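Local structure of gene product PA4716 (Pseudomonas aeruginosa, 1U0K) at residues Arg5-Leu10 / Arg42-Phe47; Leu85-Arg90 / Ser116-Glu121; Glu206-Asp211 / Gly249-Arg254. The protein is of unknown function but belongs to the PhzF family and is predicted to act as an isomerase, probably an epimerase. One frame throughout, in Å; residues are numbered along the deposited sequence.

Interaction 1: Arg5-Leu10 / Arg42-Phe47; sequences RRYWQL and RELRQF
L44 lays its methyl CD1 over the middle of the Y7 ring. This is a CH-pi contact: L44 CD1 sits 3.7 Å from the centroid of the Y7 ring and 13° off the ring normal. The other branch serves the far end of the same ring, with L44 CD2 3.6 Å from Y7 OH. The Y7 torsion chi1 of 70° places CG between the backbone N and the carbonyl carbon and turns the ring toward the helix end. F26 also meets this ring, and L44 touches A24 and F26 of strand 21-26.

The apolar pair joins strand 6-12, which runs between strands 21-26 and 267-282, to the end of helix 34-44. Strand 6-12 belongs to the beta framework of the PhzF fold, and helix 34-44 packs against it. The helix ends at L44. R45 then takes positive phi, and the chain turns toward E48, the predicted active-site residue. The side chain of Q46 lies about 6 Å from that of E48.

The polar part is an amide-to-amide hydrogen bond. Q9 NE2 donates to Q46 OE1 at 3.1 Å, and the N-H points almost straight at the oxygen (166°). The acceptor lies near the amide plane of Q9. The donor stands above the carbonyl plane of Q46, not on a lone pair; the amide planes are steeply inclined. Q46 NE2 makes a weak bond back to L44 O at 3.4 Å. At the dimer interface, the stronger polar partner of Q9 NE2 is E43 OE2 of the second subunit, and E43 O accepts a bond from Q46 NE2 of the second subunit.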
loop_
_atom_site.group_PDB
_atom_site.type_symbol
_atom_site.label_atom_id
_atom_site.label_comp_id
_atom_site.label_asym_id
_atom_site.label_seq_id
_atom_site.Cartn_x
_atom_site.Cartn_y
_atom_site.Cartn_z
ATOM N N ARG A 5 12.159 12.599 -15.945
ATOM C CA ARG A 5 12.372 11.471 -15.045
ATOM C C ARG A 5 11.082 10.683 -15.000
ATOM O O ARG A 5 9.989 11.248 -15.114
ATOM C CB ARG A 5 12.718 11.930 -13.640
ATOM C CG ARG A 5 13.995 12.778 -13.513
ATOM C CD ARG A 5 13.813 14.035 -12.666
ATOM N NE ARG A 5 12.662 14.838 -13.108
ATOM C CZ ARG A 5 11.695 15.311 -12.313
ATOM N NH1 ARG A 5 11.706 15.084 -11.004
ATOM N NH2 ARG A 5 10.701 16.028 -12.841
ATOM N N ARG A 6 11.216 9.374 -14.869
ATOM C CA ARG A 6 10.087 8.478 -14.978
ATOM C C ARG A 6 10.169 7.401 -13.931
ATOM O O ARG A 6 11.255 7.041 -13.468
ATOM C CB ARG A 6 10.084 7.759 -16.325
ATOM C CG ARG A 6 10.009 8.665 -17.534
ATOM C CD ARG A 6 10.440 7.996 -18.838
ATOM N NE ARG A 6 11.779 7.407 -18.764
ATOM C CZ ARG A 6 12.364 6.723 -19.751
ATOM N NH1 ARG A 6 11.741 6.535 -20.917
ATOM N NH2 ARG A 6 13.581 6.228 -19.577
ATOM N N TYR A 7 9.013 6.873 -13.575
ATOM C CA TYR A 7 8.928 5.554 -12.981
ATOM C C TYR A 7 7.971 4.697 -13.788
ATOM O O TYR A 7 7.225 5.197 -14.653
ATOM C CB TYR A 7 8.551 5.615 -11.498
ATOM C CG TYR A 7 7.133 6.037 -11.214
ATOM C CD1 TYR A 7 6.100 5.132 -11.271
ATOM C CD2 TYR A 7 6.838 7.358 -10.912
ATOM C CE1 TYR A 7 4.785 5.520 -11.012
ATOM C CE2 TYR A 7 5.524 7.757 -10.637
ATOM C CZ TYR A 7 4.511 6.833 -10.705
ATOM O OH TYR A 7 3.202 7.203 -10.465
ATOM N N TRP A 8 8.010 3.405 -13.533
ATOM C CA TRP A 8 7.229 2.436 -14.283
ATOM C C TRP A 8 6.548 1.480 -13.338
ATOM O O TRP A 8 7.162 1.039 -12.380
ATOM C CB TRP A 8 8.120 1.636 -15.227
ATOM C CG TRP A 8 8.992 2.467 -16.109
ATOM C CD1 TRP A 8 10.092 3.208 -15.740
ATOM C CD2 TRP A 8 8.867 2.633 -17.526
ATOM N NE1 TRP A 8 10.637 3.820 -16.837
ATOM C CE2 TRP A 8 9.910 3.482 -17.944
ATOM C CE3 TRP A 8 7.972 2.143 -18.491
ATOM C CZ2 TRP A 8 10.082 3.854 -19.283
ATOM C CZ3 TRP A 8 8.149 2.514 -19.808
ATOM C CH2 TRP A 8 9.195 3.352 -20.189
ATOM N N GLN A 9 5.301 1.132 -13.638
ATOM C CA GLN A 9 4.540 0.144 -12.895
ATOM C C GLN A 9 4.596 -1.169 -13.654
ATOM O O GLN A 9 4.251 -1.226 -14.819
ATOM C CB GLN A 9 3.080 0.610 -12.726
ATOM C CG GLN A 9 2.174 -0.380 -12.023
ATOM C CD GLN A 9 2.556 -0.642 -10.580
ATOM O OE1 GLN A 9 3.230 0.176 -9.946
ATOM N NE2 GLN A 9 2.135 -1.788 -10.061
ATOM N N LEU A 10 5.100 -2.204 -12.995
ATOM C CA LEU A 10 5.261 -3.535 -13.570
ATOM C C LEU A 10 4.595 -4.563 -12.675
ATOM O O LEU A 10 4.413 -4.329 -11.490
ATOM C CB LEU A 10 6.753 -3.900 -13.658
ATOM C CG LEU A 10 7.576 -3.339 -14.812
ATOM C CD1 LEU A 10 7.703 -1.852 -14.767
ATOM C CD2 LEU A 10 8.957 -3.974 -14.798
ATOM N N ARG A 42 6.924 5.105 -0.375
ATOM C CA ARG A 42 5.690 5.296 0.391
ATOM C C ARG A 42 4.603 5.941 -0.462
ATOM O O ARG A 42 3.414 5.659 -0.280
ATOM C CB ARG A 42 5.971 6.108 1.648
ATOM C CG ARG A 42 6.673 5.284 2.693
ATOM C CD ARG A 42 7.349 6.087 3.780
ATOM N NE ARG A 42 8.033 5.170 4.683
ATOM C CZ ARG A 42 8.897 5.533 5.626
ATOM N NH1 ARG A 42 9.195 6.809 5.818
ATOM N NH2 ARG A 42 9.461 4.606 6.386
ATOM N N GLU A 43 5.004 6.792 -1.397
ATOM C CA GLU A 43 4.062 7.411 -2.330
ATOM C C GLU A 43 3.367 6.362 -3.198
ATOM O O GLU A 43 2.141 6.372 -3.322
ATOM C CB GLU A 43 4.787 8.405 -3.232
ATOM C CG GLU A 43 3.885 9.210 -4.146
ATOM C CD GLU A 43 3.027 10.205 -3.413
ATOM O OE1 GLU A 43 2.008 10.616 -3.988
ATOM O OE2 GLU A 43 3.383 10.620 -2.282
ATOM N N LEU A 44 4.138 5.457 -3.785
ATOM C CA LEU A 44 3.595 4.543 -4.776
ATOM C C LEU A 44 2.932 3.313 -4.165
ATOM O O LEU A 44 2.129 2.660 -4.827
ATOM C CB LEU A 44 4.677 4.159 -5.777
ATOM C CG LEU A 44 5.228 5.346 -6.570
ATOM C CD1 LEU A 44 6.192 4.871 -7.637
ATOM C CD2 LEU A 44 4.088 6.190 -7.171
ATOM N N ARG A 45 3.259 2.994 -2.909
ATOM C CA ARG A 45 2.590 1.952 -2.113
ATOM C C ARG A 45 2.679 0.533 -2.668
ATOM O O ARG A 45 1.958 -0.364 -2.225
ATOM C CB ARG A 45 1.140 2.356 -1.821
ATOM C CG ARG A 45 1.076 3.644 -1.045
ATOM C CD ARG A 45 -0.290 4.237 -0.996
ATOM N NE ARG A 45 -1.222 3.396 -0.262
ATOM C CZ ARG A 45 -1.463 3.480 1.035
ATOM N NH1 ARG A 45 -0.800 4.349 1.783
ATOM N NH2 ARG A 45 -2.372 2.682 1.589
ATOM N N GLN A 46 3.590 0.308 -3.610
ATOM C CA GLN A 46 3.919 -1.043 -4.011
ATOM C C GLN A 46 4.741 -1.672 -2.884
ATOM O O GLN A 46 5.434 -0.952 -2.162
ATOM C CB GLN A 46 4.688 -1.017 -5.334
ATOM C CG GLN A 46 3.936 -0.281 -6.426
ATOM C CD GLN A 46 2.588 -0.925 -6.737
ATOM O OE1 GLN A 46 2.528 -2.113 -7.041
ATOM N NE2 GLN A 46 1.505 -0.141 -6.649
ATOM N N PHE A 47 4.638 -2.976 -2.715
ATOM C CA PHE A 47 5.288 -3.655 -1.587
ATOM C C PHE A 47 6.784 -3.313 -1.594
ATOM O O PHE A 47 7.372 -3.085 -0.543
ATOM C CB PHE A 47 5.057 -5.165 -1.621
ATOM C CG PHE A 47 5.306 -5.856 -0.298
ATOM C CD1 PHE A 47 4.253 -6.129 0.578
ATOM C CD2 PHE A 47 6.587 -6.233 0.072
ATOM C CE1 PHE A 47 4.484 -6.775 1.799
ATOM C CE2 PHE A 47 6.821 -6.869 1.300
ATOM C CZ PHE A 47 5.775 -7.134 2.154
#

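Interaction 2: Leu85-Arg90 / Ser116-Glu121; sequences LLHHLR and SGFYAE
With chi1 of -160° on H87 and -60° on F118, the two rings swing into the gap between helix and strand and meet there. H87 CG is anti to its own N, while F118 CG is anti to its carbonyl carbon. The contact packs the last turns of helix 78-90 against strand 117-129. Helix 78-90 is surrounded by strands, consistent with the central helix of a barrel-like lobe of the PhzF (diaminopimelate epimerase-like) fold. It is a van der Waals contact of rings and CB atoms.

F118 CE2 comes over one face of the imidazole, 3.6 Å from H87 CG. The two rings meet at a slant, with their planes inclined at 48° and their centroids 5.2 Å apart. F118 also borders R113 of strand 106-114 and L276 of strand 267-282. H87 touches S111 and R113, and its NE2 makes a weak hydrogen bond to N94 O. The imidazole is thus held between the helix, the strand and the chain just beyond the helix.

H88 takes part through its first carbon; its imidazole turns from F118 and packs near W8. The contact runs to the far corner of the phenyl ring, where H88 CB lies 3.7 Å from F118 CZ.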
loop_
_atom_site.group_PDB
_atom_site.type_symbol
_atom_site.label_atom_id
_atom_site.label_comp_id
_atom_site.label_asym_id
_atom_site.label_seq_id
_atom_site.Cartn_x
_atom_site.Cartn_y
_atom_site.Cartn_z
ATOM N N LEU A 85 12.450 -4.216 -17.586
ATOM C CA LEU A 85 12.353 -2.829 -17.990
ATOM C C LEU A 85 13.582 -2.423 -18.790
ATOM O O LEU A 85 13.452 -1.758 -19.808
ATOM C CB LEU A 85 12.139 -1.892 -16.791
ATOM C CG LEU A 85 12.136 -0.414 -17.193
ATOM C CD1 LEU A 85 10.944 -0.106 -18.097
ATOM C CD2 LEU A 85 12.160 0.492 -15.999
ATOM N N LEU A 86 14.772 -2.825 -18.347
ATOM C CA LEU A 86 15.993 -2.490 -19.081
ATOM C C LEU A 86 15.971 -3.074 -20.495
ATOM O O LEU A 86 16.442 -2.435 -21.423
ATOM C CB LEU A 86 17.226 -2.957 -18.316
ATOM C CG LEU A 86 17.488 -2.203 -17.014
ATOM C CD1 LEU A 86 18.591 -2.892 -16.230
ATOM C CD2 LEU A 86 17.866 -0.762 -17.252
ATOM N N HIS A 87 15.416 -4.269 -20.645
ATOM C CA HIS A 87 15.252 -4.914 -21.959
ATOM C C HIS A 87 14.285 -4.098 -22.816
ATOM O O HIS A 87 14.552 -3.822 -23.989
ATOM C CB HIS A 87 14.732 -6.335 -21.758
ATOM C CG HIS A 87 14.941 -7.264 -22.917
ATOM N ND1 HIS A 87 14.835 -6.881 -24.237
ATOM C CD2 HIS A 87 15.204 -8.592 -22.933
ATOM C CE1 HIS A 87 15.046 -7.935 -25.012
ATOM N NE2 HIS A 87 15.275 -8.982 -24.243
ATOM N N HIS A 88 13.175 -3.679 -22.223
ATOM C CA HIS A 88 12.213 -2.810 -22.921
ATOM C C HIS A 88 12.853 -1.510 -23.432
ATOM O O HIS A 88 12.638 -1.112 -24.579
ATOM C CB HIS A 88 11.033 -2.499 -21.986
ATOM C CG HIS A 88 10.080 -1.481 -22.530
ATOM N ND1 HIS A 88 9.288 -1.715 -23.634
ATOM C CD2 HIS A 88 9.804 -0.221 -22.127
ATOM C CE1 HIS A 88 8.556 -0.642 -23.879
ATOM N NE2 HIS A 88 8.854 0.282 -22.985
ATOM N N LEU A 89 13.657 -0.867 -22.592
ATOM C CA LEU A 89 14.310 0.391 -22.938
ATOM C C LEU A 89 15.411 0.218 -23.989
ATOM O O LEU A 89 15.547 1.054 -24.872
ATOM C CB LEU A 89 14.879 1.063 -21.687
ATOM C CG LEU A 89 13.817 1.525 -20.686
ATOM C CD1 LEU A 89 14.494 2.009 -19.404
ATOM C CD2 LEU A 89 12.929 2.606 -21.275
ATOM N N ARG A 90 16.173 -0.868 -23.911
ATOM C CA ARG A 90 17.290 -1.076 -24.838
ATOM C C ARG A 90 16.789 -1.532 -26.212
ATOM O O ARG A 90 17.329 -1.124 -27.241
ATOM C CB ARG A 90 18.264 -2.112 -24.282
ATOM C CG ARG A 90 19.533 -2.317 -25.129
ATOM C CD ARG A 90 20.466 -3.382 -24.564
ATOM N NE ARG A 90 21.852 -3.247 -25.024
ATOM C CZ ARG A 90 22.282 -3.551 -26.246
ATOM N NH1 ARG A 90 21.454 -4.030 -27.172
ATOM N NH2 ARG A 90 23.569 -3.385 -26.543
ATOM N N SER A 116 3.351 -10.742 -24.488
ATOM C CA SER A 116 3.108 -9.314 -24.266
ATOM C C SER A 116 4.190 -8.651 -23.395
ATOM O O SER A 116 4.275 -7.409 -23.314
ATOM C CB SER A 116 1.729 -9.107 -23.620
ATOM O OG SER A 116 1.567 -9.897 -22.441
ATOM N N GLY A 117 5.012 -9.467 -22.742
ATOM C CA GLY A 117 6.025 -8.944 -21.845
ATOM C C GLY A 117 7.365 -9.633 -21.965
ATOM O O GLY A 117 7.929 -9.738 -23.060
ATOM N N PHE A 118 7.878 -10.069 -20.822
ATOM C CA PHE A 118 9.230 -10.596 -20.697
ATOM C C PHE A 118 9.261 -11.788 -19.756
ATOM O O PHE A 118 8.339 -12.012 -18.980
ATOM C CB PHE A 118 10.182 -9.507 -20.158
ATOM C CG PHE A 118 10.265 -8.296 -21.043
ATOM C CD1 PHE A 118 9.333 -7.272 -20.933
ATOM C CD2 PHE A 118 11.244 -8.200 -22.021
ATOM C CE1 PHE A 118 9.379 -6.177 -21.789
ATOM C CE2 PHE A 118 11.304 -7.108 -22.865
ATOM C CZ PHE A 118 10.370 -6.090 -22.746
ATOM N N TYR A 119 10.320 -12.574 -19.874
ATOM C CA TYR A 119 10.694 -13.547 -18.864
ATOM C C TYR A 119 12.073 -13.148 -18.383
ATOM O O TYR A 119 12.978 -12.950 -19.187
ATOM C CB TYR A 119 10.735 -14.975 -19.428
ATOM C CG TYR A 119 10.920 -16.003 -18.343
ATOM C CD1 TYR A 119 9.836 -16.497 -17.644
ATOM C CD2 TYR A 119 12.187 -16.452 -17.998
ATOM C CE1 TYR A 119 10.004 -17.428 -16.632
ATOM C CE2 TYR A 119 12.370 -17.374 -16.982
ATOM C CZ TYR A 119 11.275 -17.857 -16.303
ATOM O OH TYR A 119 11.471 -18.775 -15.301
ATOM N N ALA A 120 12.234 -13.039 -17.071
ATOM C CA ALA A 120 13.496 -12.661 -16.471
ATOM C C ALA A 120 13.928 -13.685 -15.430
ATOM O O ALA A 120 13.098 -14.284 -14.748
ATOM C CB ALA A 120 13.384 -11.284 -15.846
ATOM N N GLU A 121 15.237 -13.867 -15.310
ATOM C CA GLU A 121 15.813 -14.811 -14.365
ATOM C C GLU A 121 17.060 -14.235 -13.726
ATOM O O GLU A 121 17.798 -13.481 -14.350
ATOM C CB GLU A 121 16.164 -16.088 -15.116
ATOM C CG GLU A 121 16.720 -17.219 -14.284
ATOM C CD GLU A 121 17.099 -18.380 -15.178
ATOM O OE1 GLU A 121 16.184 -19.074 -15.667
ATOM O OE2 GLU A 121 18.308 -18.573 -15.427
#

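Interaction 3: Glu206-Asp211 / Gly249-Arg254; sequences EGRTWD and GRFLER
R208 spreads its guanidinium flat over the phenyl ring of F251. The two planes are only 8° apart, and R208 CZ lies 4.0 Å from the centroid of the F251 ring. This is a stacked cation-pi pair. The stem of the arginine takes part too, with R208 CD 3.5 Å from F251 CD1. The bend at chi3 (79°) lets the end of the chain turn over the ring, although the side chain leaves the backbone to one side. Outside the contact, R208 NH2 forms a salt bridge with E217 and R208 NH1 bonds L176 O. These bonds probably help fix the rotation of the guanidinium.

R250 approaches the opposite face of F251 with its CG, offset toward the rim. The phenyl ring is thus placed between two arginine side chains. R250 then forms a salt bridge with E206, in which R250 NE is 2.8 Å from E206 OE2. The carboxylate sits at the edge of the guanidinium, but the groups are twisted by 46°. All three component hydrogen bonds are weak, including R250 NH2 to E206 OE1 at 3.4 Å.

Two waters bridge the segments. Water 1 donates to E206 OE2 at 2.6 Å and accepts from R250 N. Water 2 donates to G207 O at 2.8 Å and accepts from G249 N. Within the loop, G249 O receives both L252 N and R254 N, from opposite faces of its plane. G249 has positive phi.

The loop between strands 244-248 and 256-262, with its short 3-10 turn at 250-251, packs beside strand 206-208. G207 and H247 add a backbone link between strands. This junction lies in the lobe opposite the one built round helix 78-90, in the two-lobed form of the PhzF (diaminopimelate epimerase-like) family.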
loop_
_atom_site.group_PDB
_atom_site.type_symbol
_atom_site.label_atom_id
_atom_site.label_comp_id
_atom_site.label_asym_id
_atom_site.label_seq_id
_atom_site.Cartn_x
_atom_site.Cartn_y
_atom_site.Cartn_z
ATOM N N GLU A 206 4.193 -24.292 -1.392
ATOM C CA GLU A 206 3.463 -23.043 -1.292
ATOM C C GLU A 206 3.878 -22.346 -0.015
ATOM O O GLU A 206 4.135 -22.992 1.000
ATOM C CB GLU A 206 1.962 -23.302 -1.273
ATOM C CG GLU A 206 1.118 -22.039 -1.236
ATOM C CD GLU A 206 -0.345 -22.316 -1.512
ATOM O OE1 GLU A 206 -0.852 -23.350 -1.030
ATOM O OE2 GLU A 206 -0.981 -21.515 -2.223
ATOM N N GLY A 207 3.940 -21.021 -0.067
ATOM C CA GLY A 207 4.379 -20.250 1.076
ATOM C C GLY A 207 3.529 -19.031 1.361
ATOM O O GLY A 207 2.698 -18.619 0.552
ATOM N N ARG A 208 3.737 -18.477 2.546
ATOM C CA ARG A 208 3.099 -17.231 2.957
ATOM C C ARG A 208 4.078 -16.392 3.755
ATOM O O ARG A 208 4.828 -16.906 4.574
ATOM C CB ARG A 208 1.871 -17.515 3.819
ATOM C CG ARG A 208 0.690 -18.055 3.041
ATOM C CD ARG A 208 -0.602 -18.110 3.847
ATOM N NE ARG A 208 -1.258 -16.811 3.942
ATOM C CZ ARG A 208 -2.457 -16.602 4.484
ATOM N NH1 ARG A 208 -3.158 -17.605 5.002
ATOM N NH2 ARG A 208 -2.962 -15.386 4.516
ATOM N N THR A 209 4.061 -15.086 3.513
ATOM C CA THR A 209 4.925 -14.171 4.250
ATOM C C THR A 209 4.340 -12.759 4.244
ATOM O O THR A 209 3.617 -12.378 3.325
ATOM C CB THR A 209 6.352 -14.211 3.659
ATOM O OG1 THR A 209 7.302 -13.672 4.592
ATOM C CG2 THR A 209 6.485 -13.346 2.399
ATOM N N TRP A 210 4.673 -12.005 5.285
ATOM C CA TRP A 210 4.089 -10.690 5.549
ATOM C C TRP A 210 5.188 -9.679 5.816
ATOM O O TRP A 210 6.355 -10.041 5.974
ATOM C CB TRP A 210 3.194 -10.762 6.790
ATOM C CG TRP A 210 1.907 -11.515 6.612
ATOM C CD1 TRP A 210 0.685 -10.985 6.311
ATOM C CD2 TRP A 210 1.708 -12.928 6.741
ATOM N NE1 TRP A 210 -0.260 -11.979 6.238
ATOM C CE2 TRP A 210 0.339 -13.183 6.496
ATOM C CE3 TRP A 210 2.549 -14.009 7.033
ATOM C CZ2 TRP A 210 -0.206 -14.474 6.535
ATOM C CZ3 TRP A 210 2.003 -15.295 7.071
ATOM C CH2 TRP A 210 0.640 -15.509 6.821
ATOM N N ASP A 211 4.804 -8.407 5.897
ATOM C CA ASP A 211 5.682 -7.409 6.501
ATOM C C ASP A 211 5.910 -7.778 7.975
ATOM O O ASP A 211 5.318 -8.732 8.483
ATOM C CB ASP A 211 5.125 -5.980 6.338
ATOM C CG ASP A 211 3.773 -5.772 7.013
ATOM O OD1 ASP A 211 3.454 -6.460 8.001
ATOM O OD2 ASP A 211 2.967 -4.899 6.623
ATOM N N GLY A 249 0.648 -16.300 -3.080
ATOM C CA GLY A 249 -0.262 -15.211 -3.391
ATOM C C GLY A 249 -1.737 -15.551 -3.499
ATOM O O GLY A 249 -2.556 -14.646 -3.659
ATOM N N ARG A 250 -2.095 -16.824 -3.382
ATOM C CA ARG A 250 -3.482 -17.228 -3.625
ATOM C C ARG A 250 -4.452 -16.724 -2.550
ATOM O O ARG A 250 -5.624 -16.503 -2.840
ATOM C CB ARG A 250 -3.588 -18.747 -3.837
ATOM C CG ARG A 250 -3.808 -19.603 -2.605
ATOM C CD ARG A 250 -4.112 -21.061 -2.951
ATOM N NE ARG A 250 -3.725 -21.987 -1.889
ATOM C CZ ARG A 250 -4.473 -22.279 -0.825
ATOM N NH1 ARG A 250 -5.678 -21.739 -0.655
ATOM N NH2 ARG A 250 -4.009 -23.133 0.078
ATOM N N PHE A 251 -3.960 -16.527 -1.328
ATOM C CA PHE A 251 -4.779 -15.976 -0.241
ATOM C C PHE A 251 -5.033 -14.470 -0.395
ATOM O O PHE A 251 -5.847 -13.897 0.330
ATOM C CB PHE A 251 -4.136 -16.265 1.119
ATOM C CG PHE A 251 -4.004 -17.733 1.428
ATOM C CD1 PHE A 251 -2.817 -18.406 1.174
ATOM C CD2 PHE A 251 -5.075 -18.445 1.959
ATOM C CE1 PHE A 251 -2.694 -19.761 1.444
ATOM C CE2 PHE A 251 -4.955 -19.802 2.235
ATOM C CZ PHE A 251 -3.763 -20.460 1.979
ATOM N N LEU A 252 -4.320 -13.837 -1.323
ATOM C CA LEU A 252 -4.575 -12.450 -1.728
ATOM C C LEU A 252 -5.313 -12.364 -3.067
ATOM O O LEU A 252 -5.407 -11.285 -3.661
ATOM C CB LEU A 252 -3.247 -11.703 -1.856
ATOM C CG LEU A 252 -2.501 -11.475 -0.549
ATOM C CD1 LEU A 252 -1.026 -11.251 -0.834
ATOM C CD2 LEU A 252 -3.110 -10.294 0.201
ATOM N N GLU A 253 -5.819 -13.501 -3.545
ATOM C CA GLU A 253 -6.454 -13.607 -4.858
ATOM C C GLU A 253 -5.528 -13.169 -6.009
ATOM O O GLU A 253 -5.984 -12.693 -7.053
ATOM C CB GLU A 253 -7.790 -12.847 -4.874
ATOM C CG GLU A 253 -8.984 -13.748 -4.597
ATOM C CD GLU A 253 -8.924 -14.402 -3.234
ATOM O OE1 GLU A 253 -9.223 -13.723 -2.227
ATOM O OE2 GLU A 253 -8.576 -15.601 -3.166
ATOM N N ARG A 254 -4.226 -13.358 -5.801
ATOM C CA ARG A 254 -3.209 -13.121 -6.822
ATOM C C ARG A 254 -2.251 -14.316 -6.872
ATOM O O ARG A 254 -1.050 -14.175 -6.619
ATOM C CB ARG A 254 -2.455 -11.814 -6.536
ATOM C CG ARG A 254 -3.243 -10.580 -6.967
ATOM C CD ARG A 254 -2.647 -9.260 -6.532
ATOM N NE ARG A 254 -1.738 -8.703 -7.539
ATOM C CZ ARG A 254 -2.105 -7.955 -8.586
ATOM N NH1 ARG A 254 -3.373 -7.624 -8.787
ATOM N NH2 ARG A 254 -1.180 -7.506 -9.429
HETATM O O HOH W 1 -0.214 -19.423 -3.524
HETATM O O HOH W 2 0.232 -18.351 -0.671
#

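How the interactions relate
The three contacts follow one another along the chain, and none nests in or crosses another. Interaction 1 closes a loop from strand 6-12 to the end of helix 34-44. Interaction 2 then joins helix 78-90 to strand 117-129 across a mainly beta stretch. Both hold helices to the strands of one lobe. Their centres are about 17 Å apart, and they touch where W8 packs on L85, H88 and L89. Interaction 3 closes last, from strand 206-208 to the loop after strand 244-248, in the other lobe. F47 on D211 spans the two lobes, a light touch between interactions 1 and 3. Interactions 2 and 3 do not touch; their nearest atoms are about 14 Å apart.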